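Side-chain contacts in mRNA export factor (PDB 4YXP), which regulates viral gene expression, exporting intronless viral mRNAs from the nucleus, contributing to the shutoff of host protein synthesis and inhibiting cellular splicing: residues Arg87-Asn92 with Pro138-Ile143; Asp187-Val192 with Ile236-Thr241; Thr241-Cys246 with Leu253-Ile258. All blocks are in the same frame, centred on the assembly; numbering follows the deposited sequence.

Along the chain the three contacts come in series, all within a domain of helices and loops, without strands, at the C-terminal end of the protein. Contact 1 joins the end of helix 75-91 to the start of helix 141-144, on the opposite side of the chain's centre from the other two; its centre lies about 30 Å from that of contact 2 and about 39 Å from that of contact 3. Contacts 2 and 3 are neighbours, with centres about 11 Å apart. They share T241, and L239 of helix 230-241 packs on A255 and I258 of helix 249-259, next to the zinc site. All three touch the second subunit, as expected of an intertwined dimer.

Contact 1: Arg87-Asn92 with Pro138-Ile143; sequences RTFAGN and PQDPII
F89 and P141 carry this contact, and the interaction is apolar. The proline comes over one face of the phenylalanine ring, its CD sitting 3.7 Å from the centroid of the F89 ring and only 16° off the ring normal: a CH-pi contact, displaced somewhat toward the rim. CG of P141 lies over the CD1-CE1 side of the same face, 3.8 Å from F89 CD1. The F89 torsion (chi1 -73°) sets CG anti to the carbonyl carbon, which sends the ring off the helix and across to the proline. I142 meets the edge instead, with its CD1 near the ring plane and 4.1 Å from F89 CE2.

The polar interactions organise the partner rather than bridge the gap. D140 is the N-cap of helix 141-144: its OD1 takes the backbone N of I142 at 2.7 Å, nearly along the C-O axis, and the N of I143 from above the carboxylate plane at 3.1 Å. OD2 of D140 lies obliquely to the F89 ring and is held by W125 NE1 of helix 112-132. On the other side, N92 folds back just past helix 75-91 and gives ND2 to T88 O at 2.8 Å, an almost straight bond (177°) on a carbonyl lone pair. Backbone to backbone, a single water donates weakly to F89 O and to Q139 O.

The second subunit covers this packing. Its Y268 meets the F89 ring edge-to-face and also packs on P141 and I142; it belongs to the C-terminal region important for homodimerization. What results is a proline-aromatic contact beside an Asp-capped helix start, built into the dimer interface of this helical domain.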
ATOM      1  N   ARG B  87      -3.477   6.799  29.253  1.00 26.74           N
ATOM      2  CA  ARG B  87      -2.825   7.726  30.166  1.00 28.14           C
ATOM      3  C   ARG B  87      -1.330   7.844  29.851  1.00 27.63           C
ATOM      4  O   ARG B  87      -0.753   8.929  29.906  1.00 26.79           O
ATOM      5  CB  ARG B  87      -3.048   7.258  31.611  1.00 31.50           C
ATOM      6  CG  ARG B  87      -2.970   8.349  32.654  1.00 35.99           C
ATOM      7  CD  ARG B  87      -3.786   7.996  33.898  1.00 37.13           C
ATOM      8  NE  ARG B  87      -3.288   6.803  34.584  1.00 36.99           N
ATOM      9  CZ  ARG B  87      -3.933   5.641  34.684  1.00 36.66           C
ATOM     10  NH1 ARG B  87      -5.135   5.466  34.141  1.00 34.77           N
ATOM     11  NH2 ARG B  87      -3.371   4.637  35.346  1.00 38.27           N
ATOM     12  N   THR B  88      -0.712   6.720  29.507  1.00 27.92           N
ATOM     13  CA  THR B  88       0.702   6.691  29.145  1.00 28.68           C
ATOM     14  C   THR B  88       0.963   7.475  27.849  1.00 27.18           C
ATOM     15  O   THR B  88       1.921   8.250  27.765  1.00 26.82           O
ATOM     16  CB  THR B  88       1.197   5.230  28.995  1.00 29.75           C
ATOM     17  OG1 THR B  88       1.142   4.579  30.273  1.00 31.80           O
ATOM     18  CG2 THR B  88       2.628   5.171  28.463  1.00 30.58           C
ATOM     19  N   PHE B  89       0.116   7.272  26.844  1.00 26.75           N
ATOM     20  CA  PHE B  89       0.206   8.043  25.605  1.00 27.17           C
ATOM     21  C   PHE B  89       0.117   9.540  25.877  1.00 28.62           C
ATOM     22  O   PHE B  89       0.978  10.310  25.455  1.00 29.12           O
ATOM     23  CB  PHE B  89      -0.913   7.657  24.630  1.00 25.67           C
ATOM     24  CG  PHE B  89      -0.741   6.310  23.976  1.00 24.05           C
ATOM     25  CD1 PHE B  89       0.499   5.696  23.897  1.00 25.36           C
ATOM     26  CD2 PHE B  89      -1.834   5.665  23.425  1.00 22.57           C
ATOM     27  CE1 PHE B  89       0.639   4.465  23.287  1.00 25.47           C
ATOM     28  CE2 PHE B  89      -1.701   4.436  22.816  1.00 22.53           C
ATOM     29  CZ  PHE B  89      -0.464   3.833  22.747  1.00 24.04           C
ATOM     30  N   ALA B  90      -0.938   9.947  26.576  1.00 28.66           N
ATOM     31  CA  ALA B  90      -1.231  11.362  26.780  1.00 30.63           C
ATOM     32  C   ALA B  90      -0.181  12.044  27.649  1.00 33.11           C
ATOM     33  O   ALA B  90       0.098  13.230  27.483  1.00 35.71           O
ATOM     34  CB  ALA B  90      -2.610  11.525  27.401  1.00 30.30           C
ATOM     35  N   GLY B  91       0.401  11.291  28.574  1.00 32.07           N
ATOM     36  CA  GLY B  91       1.326  11.852  29.541  1.00 32.07           C
ATOM     37  C   GLY B  91       2.747  12.013  29.033  1.00 32.68           C
ATOM     38  O   GLY B  91       3.582  12.609  29.710  1.00 31.79           O
ATOM     39  N   ASN B  92       3.017  11.496  27.837  1.00 32.83           N
ATOM     40  CA  ASN B  92       4.373  11.479  27.298  1.00 34.88           C
ATOM     41  C   ASN B  92       4.381  11.868  25.819  1.00 34.52           C
ATOM     42  O   ASN B  92       4.552  11.013  24.948  1.00 33.00           O
ATOM     43  CB  ASN B  92       4.992  10.093  27.488  1.00 35.46           C
ATOM     44  CG  ASN B  92       5.082   9.692  28.951  1.00 36.52           C
ATOM     45  OD1 ASN B  92       6.028  10.053  29.645  1.00 37.41           O
ATOM     46  ND2 ASN B  92       4.092   8.942  29.424  1.00 36.24           N
ATOM     47  N   PRO B 138      -6.005  13.310  18.162  1.00 33.39           N
ATOM     48  CA  PRO B 138      -5.187  13.012  16.977  1.00 34.18           C
ATOM     49  C   PRO B 138      -3.733  12.648  17.283  1.00 31.58           C
ATOM     50  O   PRO B 138      -3.103  11.981  16.463  1.00 30.77           O
ATOM     51  CB  PRO B 138      -5.245  14.317  16.176  1.00 36.37           C
ATOM     52  CG  PRO B 138      -6.474  14.996  16.634  1.00 37.28           C
ATOM     53  CD  PRO B 138      -6.615  14.649  18.079  1.00 35.91           C
ATOM     54  N   GLN B 139      -3.220  13.078  18.433  1.00 30.04           N
ATOM     55  CA  GLN B 139      -1.817  12.870  18.797  1.00 31.76           C
ATOM     56  C   GLN B 139      -1.612  11.468  19.366  1.00 29.53           C
ATOM     57  O   GLN B 139      -0.485  10.993  19.507  1.00 29.81           O
ATOM     58  CB  GLN B 139      -1.358  13.920  19.814  1.00 39.30           C
ATOM     59  CG  GLN B 139      -1.627  15.368  19.401  1.00 46.54           C
ATOM     60  CD  GLN B 139      -3.080  15.785  19.601  1.00 50.81           C
ATOM     61  OE1 GLN B 139      -3.832  15.138  20.335  1.00 48.52           O
ATOM     62  NE2 GLN B 139      -3.482  16.864  18.937  1.00 55.76           N
ATOM     63  N   ASP B 140      -2.722  10.826  19.709  1.00 28.18           N
ATOM     64  CA  ASP B 140      -2.751   9.430  20.121  1.00 27.81           C
ATOM     65  C   ASP B 140      -2.125   8.566  19.014  1.00 24.75           C
ATOM     66  O   ASP B 140      -2.523   8.680  17.862  1.00 24.12           O
ATOM     67  CB  ASP B 140      -4.211   9.049  20.408  1.00 31.21           C
ATOM     68  CG  ASP B 140      -4.400   7.594  20.767  1.00 30.90           C
ATOM     69  OD1 ASP B 140      -3.924   6.714  20.020  1.00 29.24           O
ATOM     70  OD2 ASP B 140      -5.070   7.339  21.793  1.00 30.92           O
ATOM     71  N   PRO B 141      -1.128   7.719  19.346  1.00 25.27           N
ATOM     72  CA  PRO B 141      -0.466   6.963  18.270  1.00 25.98           C
ATOM     73  C   PRO B 141      -1.390   6.065  17.445  1.00 24.17           C
ATOM     74  O   PRO B 141      -1.148   5.888  16.249  1.00 23.14           O
ATOM     75  CB  PRO B 141       0.563   6.111  19.023  1.00 26.89           C
ATOM     76  CG  PRO B 141       0.859   6.885  20.255  1.00 28.21           C
ATOM     77  CD  PRO B 141      -0.439   7.539  20.637  1.00 27.39           C
ATOM     78  N   ILE B 142      -2.422   5.507  18.069  1.00 22.67           N
ATOM     79  CA  ILE B 142      -3.324   4.594  17.378  1.00 20.86           C
ATOM     80  C   ILE B 142      -4.278   5.388  16.486  1.00 20.96           C
ATOM     81  O   ILE B 142      -4.423   5.093  15.295  1.00 20.77           O
ATOM     82  CB  ILE B 142      -4.086   3.706  18.387  1.00 20.64           C
ATOM     83  CG1 ILE B 142      -3.101   2.779  19.099  1.00 22.30           C
ATOM     84  CG2 ILE B 142      -5.173   2.889  17.687  1.00 20.00           C
ATOM     85  CD1 ILE B 142      -3.715   1.928  20.203  1.00 25.62           C
ATOM     86  N   ILE B 143      -4.922   6.401  17.055  1.00 22.34           N
ATOM     87  CA  ILE B 143      -5.835   7.237  16.284  1.00 23.45           C
ATOM     88  C   ILE B 143      -5.062   7.990  15.200  1.00 24.30           C
ATOM     89  O   ILE B 143      -5.542   8.137  14.069  1.00 25.34           O
ATOM     90  CB  ILE B 143      -6.606   8.202  17.207  1.00 25.13           C
ATOM     91  CG1 ILE B 143      -7.511   7.395  18.149  1.00 28.79           C
ATOM     92  CG2 ILE B 143      -7.428   9.196  16.390  1.00 25.21           C
ATOM     93  CD1 ILE B 143      -8.241   8.217  19.183  1.00 33.19           C
TER
HETATM   94  O   HOH W   1      -0.480  11.056  22.489  1.00 33.51           O

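Contact 2: Asp187-Val192 with Ile236-Thr241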
ATOM      1  N   ASP B 187     -22.821  -1.586   4.002  1.00 32.35           N
ATOM      2  CA  ASP B 187     -22.206  -2.902   4.135  1.00 32.40           C
ATOM      3  C   ASP B 187     -20.867  -2.768   4.847  1.00 30.79           C
ATOM      4  O   ASP B 187     -20.470  -1.667   5.227  1.00 29.59           O
ATOM      5  CB  ASP B 187     -22.016  -3.557   2.763  1.00 33.73           C
ATOM      6  CG  ASP B 187     -20.737  -3.109   2.075  1.00 32.80           C
ATOM      7  OD1 ASP B 187     -20.537  -1.886   1.914  1.00 31.58           O
ATOM      8  OD2 ASP B 187     -19.926  -3.984   1.707  1.00 33.18           O
ATOM      9  N   ILE B 188     -20.163  -3.883   5.019  1.00 30.98           N
ATOM     10  CA  ILE B 188     -18.911  -3.871   5.767  1.00 29.77           C
ATOM     11  C   ILE B 188     -17.821  -3.092   5.025  1.00 28.02           C
ATOM     12  O   ILE B 188     -17.031  -2.377   5.647  1.00 26.72           O
ATOM     13  CB  ILE B 188     -18.439  -5.311   6.081  1.00 30.23           C
ATOM     14  CG1 ILE B 188     -17.161  -5.289   6.927  1.00 28.92           C
ATOM     15  CG2 ILE B 188     -18.208  -6.108   4.799  1.00 31.45           C
ATOM     16  CD1 ILE B 188     -17.332  -4.650   8.292  1.00 29.79           C
ATOM     17  N   ALA B 189     -17.766  -3.224   3.705  1.00 27.17           N
ATOM     18  CA  ALA B 189     -16.731  -2.542   2.939  1.00 24.87           C
ATOM     19  C   ALA B 189     -16.890  -1.032   3.055  1.00 23.42           C
ATOM     20  O   ALA B 189     -15.929  -0.323   3.360  1.00 24.65           O
ATOM     21  CB  ALA B 189     -16.765  -2.968   1.482  1.00 26.44           C
ATOM     22  N   SER B 190     -18.100  -0.537   2.817  1.00 23.35           N
ATOM     23  CA  SER B 190     -18.346   0.897   2.902  1.00 25.53           C
ATOM     24  C   SER B 190     -18.203   1.384   4.346  1.00 25.78           C
ATOM     25  O   SER B 190     -17.774   2.511   4.581  1.00 26.74           O
ATOM     26  CB  SER B 190     -19.732   1.249   2.347  1.00 27.77           C
ATOM     27  OG  SER B 190     -20.757   0.483   2.945  1.00 29.68           O
ATOM     28  N   PHE B 191     -18.547   0.537   5.311  1.00 23.97           N
ATOM     29  CA  PHE B 191     -18.354   0.895   6.720  1.00 23.74           C
ATOM     30  C   PHE B 191     -16.883   1.157   7.015  1.00 23.54           C
ATOM     31  O   PHE B 191     -16.515   2.216   7.533  1.00 23.00           O
ATOM     32  CB  PHE B 191     -18.870  -0.204   7.655  1.00 24.57           C
ATOM     33  CG  PHE B 191     -18.500   0.019   9.098  1.00 24.90           C
ATOM     34  CD1 PHE B 191     -19.226   0.899   9.884  1.00 26.49           C
ATOM     35  CD2 PHE B 191     -17.415  -0.632   9.659  1.00 24.58           C
ATOM     36  CE1 PHE B 191     -18.881   1.119  11.208  1.00 27.08           C
ATOM     37  CE2 PHE B 191     -17.064  -0.417  10.984  1.00 25.41           C
ATOM     38  CZ  PHE B 191     -17.796   0.459  11.758  1.00 26.17           C
ATOM     39  N   VAL B 192     -16.041   0.184   6.689  1.00 23.96           N
ATOM     40  CA  VAL B 192     -14.621   0.274   6.991  1.00 23.30           C
ATOM     41  C   VAL B 192     -14.001   1.511   6.341  1.00 22.58           C
ATOM     42  O   VAL B 192     -13.272   2.262   6.982  1.00 20.75           O
ATOM     43  CB  VAL B 192     -13.885  -1.011   6.550  1.00 24.35           C
ATOM     44  CG1 VAL B 192     -12.370  -0.836   6.637  1.00 24.14           C
ATOM     45  CG2 VAL B 192     -14.324  -2.187   7.411  1.00 25.47           C
ATOM     46  N   ILE B 236     -12.904 -10.587   5.039  1.00 29.69           N
ATOM     47  CA  ILE B 236     -12.561 -11.939   4.612  1.00 32.52           C
ATOM     48  C   ILE B 236     -13.802 -12.618   4.030  1.00 33.99           C
ATOM     49  O   ILE B 236     -13.704 -13.378   3.068  1.00 34.10           O
ATOM     50  CB  ILE B 236     -11.969 -12.767   5.767  1.00 33.78           C
ATOM     51  CG1 ILE B 236     -10.580 -12.238   6.129  1.00 33.20           C
ATOM     52  CG2 ILE B 236     -11.887 -14.252   5.388  1.00 35.59           C
ATOM     53  CD1 ILE B 236      -9.986 -12.864   7.375  1.00 35.83           C
ATOM     54  N   GLU B 237     -14.967 -12.349   4.615  1.00 33.16           N
ATOM     55  CA  GLU B 237     -16.193 -13.005   4.175  1.00 33.13           C
ATOM     56  C   GLU B 237     -16.587 -12.590   2.758  1.00 30.86           C
ATOM     57  O   GLU B 237     -16.921 -13.443   1.939  1.00 32.51           O
ATOM     58  CB  GLU B 237     -17.353 -12.710   5.134  1.00 35.38           C
ATOM     59  CG  GLU B 237     -18.659 -13.382   4.708  1.00 38.53           C
ATOM     60  CD  GLU B 237     -19.743 -13.319   5.769  1.00 40.97           C
ATOM     61  OE1 GLU B 237     -19.808 -12.314   6.507  1.00 39.24           O
ATOM     62  OE2 GLU B 237     -20.533 -14.283   5.862  1.00 45.15           O
ATOM     63  N   ILE B 238     -16.553 -11.293   2.462  1.00 28.86           N
ATOM     64  CA  ILE B 238     -17.035 -10.829   1.164  1.00 29.62           C
ATOM     65  C   ILE B 238     -16.052 -11.230   0.065  1.00 28.40           C
ATOM     66  O   ILE B 238     -16.451 -11.424  -1.081  1.00 26.98           O
ATOM     67  CB  ILE B 238     -17.300  -9.305   1.157  1.00 30.65           C
ATOM     68  CG1 ILE B 238     -16.014  -8.503   1.375  1.00 29.68           C
ATOM     69  CG2 ILE B 238     -18.341  -8.950   2.206  1.00 32.29           C
ATOM     70  CD1 ILE B 238     -16.189  -7.012   1.133  1.00 29.77           C
ATOM     71  N   LEU B 239     -14.775 -11.364   0.414  1.00 28.53           N
ATOM     72  CA  LEU B 239     -13.787 -11.869  -0.533  1.00 29.01           C
ATOM     73  C   LEU B 239     -14.126 -13.310  -0.910  1.00 31.17           C
ATOM     74  O   LEU B 239     -13.803 -13.771  -2.008  1.00 31.55           O
ATOM     75  CB  LEU B 239     -12.374 -11.775   0.053  1.00 27.94           C
ATOM     76  CG  LEU B 239     -11.735 -10.380   0.015  1.00 27.20           C
ATOM     77  CD1 LEU B 239     -10.520 -10.290   0.925  1.00 25.61           C
ATOM     78  CD2 LEU B 239     -11.345 -10.015  -1.413  1.00 28.76           C
ATOM     79  N   ASP B 240     -14.800 -14.013  -0.005  1.00 31.80           N
ATOM     80  CA  ASP B 240     -15.221 -15.387  -0.260  1.00 34.41           C
ATOM     81  C   ASP B 240     -16.526 -15.459  -1.052  1.00 34.10           C
ATOM     82  O   ASP B 240     -16.628 -16.214  -2.023  1.00 34.55           O
ATOM     83  CB  ASP B 240     -15.385 -16.145   1.062  1.00 37.50           C
ATOM     84  CG  ASP B 240     -15.763 -17.607   0.855  1.00 41.40           C
ATOM     85  OD1 ASP B 240     -15.131 -18.272   0.006  1.00 42.16           O
ATOM     86  OD2 ASP B 240     -16.692 -18.087   1.539  1.00 42.77           O
ATOM     87  N   THR B 241     -17.514 -14.668  -0.641  1.00 33.75           N
ATOM     88  CA  THR B 241     -18.890 -14.839  -1.115  1.00 35.77           C
ATOM     89  C   THR B 241     -19.245 -14.076  -2.396  1.00 37.04           C
ATOM     90  O   THR B 241     -20.220 -14.415  -3.068  1.00 38.74           O
ATOM     91  CB  THR B 241     -19.893 -14.403  -0.034  1.00 34.11           C
ATOM     92  OG1 THR B 241     -19.707 -13.013   0.257  1.00 31.10           O
ATOM     93  CG2 THR B 241     -19.703 -15.221   1.239  1.00 34.56           C
TER
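I238 gives up the most surface here, and it reaches helix 188-204 with two separate branches. Its CG2 meets CG2 of I188 at 3.8 Å, methyl against methyl, while its CD1 extends to CB of A189 at 4.1 Å. The torsion explains the second touch: CG1 stands between the backbone N and the carbonyl carbon (chi1 64°), and the extended chain beyond it carries CD1 over to the alanine. I188 contributes its short branch alone; its CG1 lies anti to the backbone N (chi1 -177°) and takes the longer branch away from I238. With only a CB, A189 lets the isoleucine tip come up to the first turn of its helix.

That turn is held by D187, the N-cap, whose OD1 accepts S190 N at 2.9 Å and S190 OG at 2.6 Å. Y164 of helix 146-167 bonds D187 OD2 and also packs on A189 and I238, and I188 rests on I19 of the second subunit. The contact between the two helices is purely van der Waals, so hydrophobic burial joins these parts of the zinc-finger region, and the polar bonds serve to set the start of helix 188-204.

Contact 3: Thr241-Cys246 with Leu253-Ile258. With ZN (zinc ion), chain D.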
ATOM      1  N   THR B 241     -17.514 -14.668  -0.641  1.00 33.75           N
ATOM      2  CA  THR B 241     -18.890 -14.839  -1.115  1.00 35.77           C
ATOM      3  C   THR B 241     -19.245 -14.076  -2.396  1.00 37.04           C
ATOM      4  O   THR B 241     -20.220 -14.415  -3.068  1.00 38.74           O
ATOM      5  CB  THR B 241     -19.893 -14.403  -0.034  1.00 34.11           C
ATOM      6  OG1 THR B 241     -19.707 -13.013   0.257  1.00 31.10           O
ATOM      7  CG2 THR B 241     -19.703 -15.221   1.239  1.00 34.56           C
ATOM      8  N   HIS B 242     -18.475 -13.043  -2.727  1.00 34.99           N
ATOM      9  CA  HIS B 242     -18.783 -12.211  -3.889  1.00 35.59           C
ATOM     10  C   HIS B 242     -18.797 -13.035  -5.180  1.00 37.00           C
ATOM     11  O   HIS B 242     -19.590 -12.768  -6.087  1.00 38.26           O
ATOM     12  CB  HIS B 242     -17.774 -11.064  -4.003  1.00 34.36           C
ATOM     13  CG  HIS B 242     -17.839 -10.324  -5.304  1.00 34.30           C
ATOM     14  ND1 HIS B 242     -18.943  -9.592  -5.693  1.00 34.41           N
ATOM     15  CD2 HIS B 242     -16.936 -10.197  -6.305  1.00 33.82           C
ATOM     16  CE1 HIS B 242     -18.717  -9.055  -6.877  1.00 34.78           C
ATOM     17  NE2 HIS B 242     -17.507  -9.407  -7.273  1.00 33.79           N
ATOM     18  N   ARG B 243     -17.935 -14.044  -5.253  1.00 37.84           N
ATOM     19  CA  ARG B 243     -17.822 -14.871  -6.454  1.00 38.31           C
ATOM     20  C   ARG B 243     -19.123 -15.615  -6.773  1.00 39.03           C
ATOM     21  O   ARG B 243     -19.310 -16.091  -7.899  1.00 39.15           O
ATOM     22  CB  ARG B 243     -16.669 -15.870  -6.303  1.00 37.86           C
ATOM     23  CG  ARG B 243     -16.864 -16.904  -5.199  1.00 39.54           C
ATOM     24  CD  ARG B 243     -15.549 -17.585  -4.837  1.00 39.19           C
ATOM     25  NE  ARG B 243     -14.608 -16.670  -4.192  1.00 36.50           N
ATOM     26  CZ  ARG B 243     -13.311 -16.914  -4.022  1.00 34.35           C
ATOM     27  NH1 ARG B 243     -12.774 -18.049  -4.451  1.00 34.69           N
ATOM     28  NH2 ARG B 243     -12.542 -16.018  -3.417  1.00 32.01           N
ATOM     29  N   GLN B 244     -20.018 -15.711  -5.793  1.00 38.39           N
ATOM     30  CA  GLN B 244     -21.307 -16.371  -5.995  1.00 41.33           C
ATOM     31  C   GLN B 244     -22.270 -15.507  -6.812  1.00 44.78           C
ATOM     32  O   GLN B 244     -23.178 -16.023  -7.461  1.00 46.31           O
ATOM     33  CB  GLN B 244     -21.953 -16.719  -4.651  1.00 41.47           C
ATOM     34  CG  GLN B 244     -21.218 -17.780  -3.849  1.00 43.18           C
ATOM     35  CD  GLN B 244     -21.926 -18.113  -2.545  1.00 46.54           C
ATOM     36  OE1 GLN B 244     -23.157 -18.203  -2.495  1.00 49.28           O
ATOM     37  NE2 GLN B 244     -21.154 -18.292  -1.481  1.00 46.12           N
ATOM     38  N   GLU B 245     -22.071 -14.192  -6.775  1.00 46.59           N
ATOM     39  CA  GLU B 245     -22.941 -13.263  -7.492  1.00 49.79           C
ATOM     40  C   GLU B 245     -22.251 -12.666  -8.718  1.00 46.33           C
ATOM     41  O   GLU B 245     -22.863 -11.907  -9.466  1.00 47.19           O
ATOM     42  CB  GLU B 245     -23.404 -12.137  -6.558  1.00 52.80           C
ATOM     43  CG  GLU B 245     -22.322 -11.120  -6.210  1.00 53.19           C
ATOM     44  CD  GLU B 245     -22.784 -10.088  -5.197  1.00 54.25           C
ATOM     45  OE1 GLU B 245     -23.995 -10.060  -4.889  1.00 55.16           O
ATOM     46  OE2 GLU B 245     -21.932  -9.311  -4.709  1.00 53.61           O
ATOM     47  N   CYS B 246     -20.981 -13.018  -8.916  1.00 41.89           N
ATOM     48  CA  CYS B 246     -20.165 -12.446  -9.986  1.00 38.26           C
ATOM     49  C   CYS B 246     -19.658 -13.534 -10.932  1.00 39.04           C
ATOM     50  O   CYS B 246     -19.070 -14.518 -10.491  1.00 40.90           O
ATOM     51  CB  CYS B 246     -18.988 -11.673  -9.380  1.00 34.72           C
ATOM     52  SG  CYS B 246     -17.918 -10.854 -10.569  1.00 32.64           S
ATOM     53  N   LEU B 253     -10.144 -14.605  -9.454  1.00 31.23           N
ATOM     54  CA  LEU B 253      -8.699 -14.766  -9.323  1.00 30.96           C
ATOM     55  C   LEU B 253      -8.112 -13.690  -8.404  1.00 25.81           C
ATOM     56  O   LEU B 253      -7.255 -13.969  -7.559  1.00 24.55           O
ATOM     57  CB  LEU B 253      -8.042 -14.703 -10.707  1.00 36.15           C
ATOM     58  CG  LEU B 253      -6.626 -15.257 -10.892  1.00 41.30           C
ATOM     59  CD1 LEU B 253      -6.520 -16.697 -10.426  1.00 45.21           C
ATOM     60  CD2 LEU B 253      -6.227 -15.161 -12.360  1.00 42.05           C
ATOM     61  N   THR B 254      -8.587 -12.461  -8.573  1.00 24.24           N
ATOM     62  CA  THR B 254      -8.137 -11.335  -7.767  1.00 24.07           C
ATOM     63  C   THR B 254      -8.482 -11.567  -6.295  1.00 25.23           C
ATOM     64  O   THR B 254      -7.636 -11.417  -5.413  1.00 26.84           O
ATOM     65  CB  THR B 254      -8.776 -10.015  -8.265  1.00 24.32           C
ATOM     66  OG1 THR B 254      -8.289  -9.715  -9.579  1.00 23.95           O
ATOM     67  CG2 THR B 254      -8.462  -8.852  -7.334  1.00 23.84           C
ATOM     68  N   ALA B 255      -9.729 -11.938  -6.038  1.00 24.62           N
ATOM     69  CA  ALA B 255     -10.185 -12.167  -4.673  1.00 25.12           C
ATOM     70  C   ALA B 255      -9.389 -13.288  -4.016  1.00 26.62           C
ATOM     71  O   ALA B 255      -9.018 -13.196  -2.847  1.00 25.94           O
ATOM     72  CB  ALA B 255     -11.668 -12.493  -4.657  1.00 25.85           C
ATOM     73  N   SER B 256      -9.117 -14.342  -4.774  1.00 28.63           N
ATOM     74  CA  SER B 256      -8.444 -15.514  -4.229  1.00 31.48           C
ATOM     75  C   SER B 256      -6.987 -15.217  -3.889  1.00 31.92           C
ATOM     76  O   SER B 256      -6.469 -15.704  -2.884  1.00 32.40           O
ATOM     77  CB  SER B 256      -8.521 -16.684  -5.213  1.00 31.95           C
ATOM     78  OG  SER B 256      -9.858 -17.123  -5.380  1.00 31.93           O
ATOM     79  N   HIS B 257      -6.328 -14.411  -4.716  1.00 31.03           N
ATOM     80  CA  HIS B 257      -4.905 -14.145  -4.534  1.00 30.83           C
ATOM     81  C   HIS B 257      -4.669 -13.175  -3.376  1.00 29.72           C
ATOM     82  O   HIS B 257      -3.608 -13.189  -2.755  1.00 31.38           O
ATOM     83  CB  HIS B 257      -4.290 -13.593  -5.820  1.00 31.40           C
ATOM     84  CG  HIS B 257      -2.817 -13.823  -5.939  1.00 32.31           C
ATOM     85  ND1 HIS B 257      -2.096 -14.558  -5.013  1.00 32.51           N
ATOM     86  CD2 HIS B 257      -1.921 -13.432  -6.874  1.00 32.52           C
ATOM     87  CE1 HIS B 257      -0.832 -14.597  -5.374  1.00 32.36           C
ATOM     88  NE2 HIS B 257      -0.693 -13.922  -6.504  1.00 32.01           N
ATOM     89  N   ILE B 258      -5.656 -12.331  -3.094  1.00 27.09           N
ATOM     90  CA  ILE B 258      -5.613 -11.475  -1.912  1.00 25.47           C
ATOM     91  C   ILE B 258      -5.682 -12.353  -0.662  1.00 26.12           C
ATOM     92  O   ILE B 258      -4.931 -12.153   0.293  1.00 25.95           O
ATOM     93  CB  ILE B 258      -6.751 -10.433  -1.936  1.00 25.68           C
ATOM     94  CG1 ILE B 258      -6.507  -9.417  -3.057  1.00 24.78           C
ATOM     95  CG2 ILE B 258      -6.872  -9.712  -0.586  1.00 25.60           C
ATOM     96  CD1 ILE B 258      -7.676  -8.492  -3.327  1.00 24.45           C
TER
HETATM   97 ZN    ZN D 601     -16.734  -9.387  -9.178  0.84 27.17          ZN
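The guanidinium of R243 meets S256 and A255 at a slant. NH1 gives S256 OG a weak bond, 3.2 Å long and bent to 129°, and NH2 stands 3.8 Å from A255 CB. The other flat group, the H242 imidazole, uses both its nitrogens. NE2 binds the zinc ion at 2.1 Å, and ND1 gives its hydrogen to E245 OE2 at 3.2 Å, with the carboxylate oxygen in the ring plane and receiving on its anti lone pair.

R243 gets to helix 249-259 by a bend: its CG sits between the backbone N and the carbonyl carbon (chi1 65°), and a further turn at chi3 swings the head group across. The serine bond is weak; the strongest polar partner of R243 lies outside the two segments. NH2 bonds L239 O at the end of helix 230-241 and also S35 OG of the second subunit, while S256 OG bonds E252 O, one turn back in its own helix.

Around the metal, C246 SG binds the zinc ion at 2.3 Å, and C163 and C251 supply the remaining two ligands. E245 is a second-shell residue: its OE2, together with the zinc on NE2, fixes the rotation of the H242 ring, and its OE1 forms a salt bridge with R168. A carboxylate on ND1 would probably make the imidazole a stronger electron donor to the metal.

The arrangement is that of the CHC2-type zinc finger of this protein: three cysteines and a histidine gather one ion, and the loop holding two of them packs on the helix that follows.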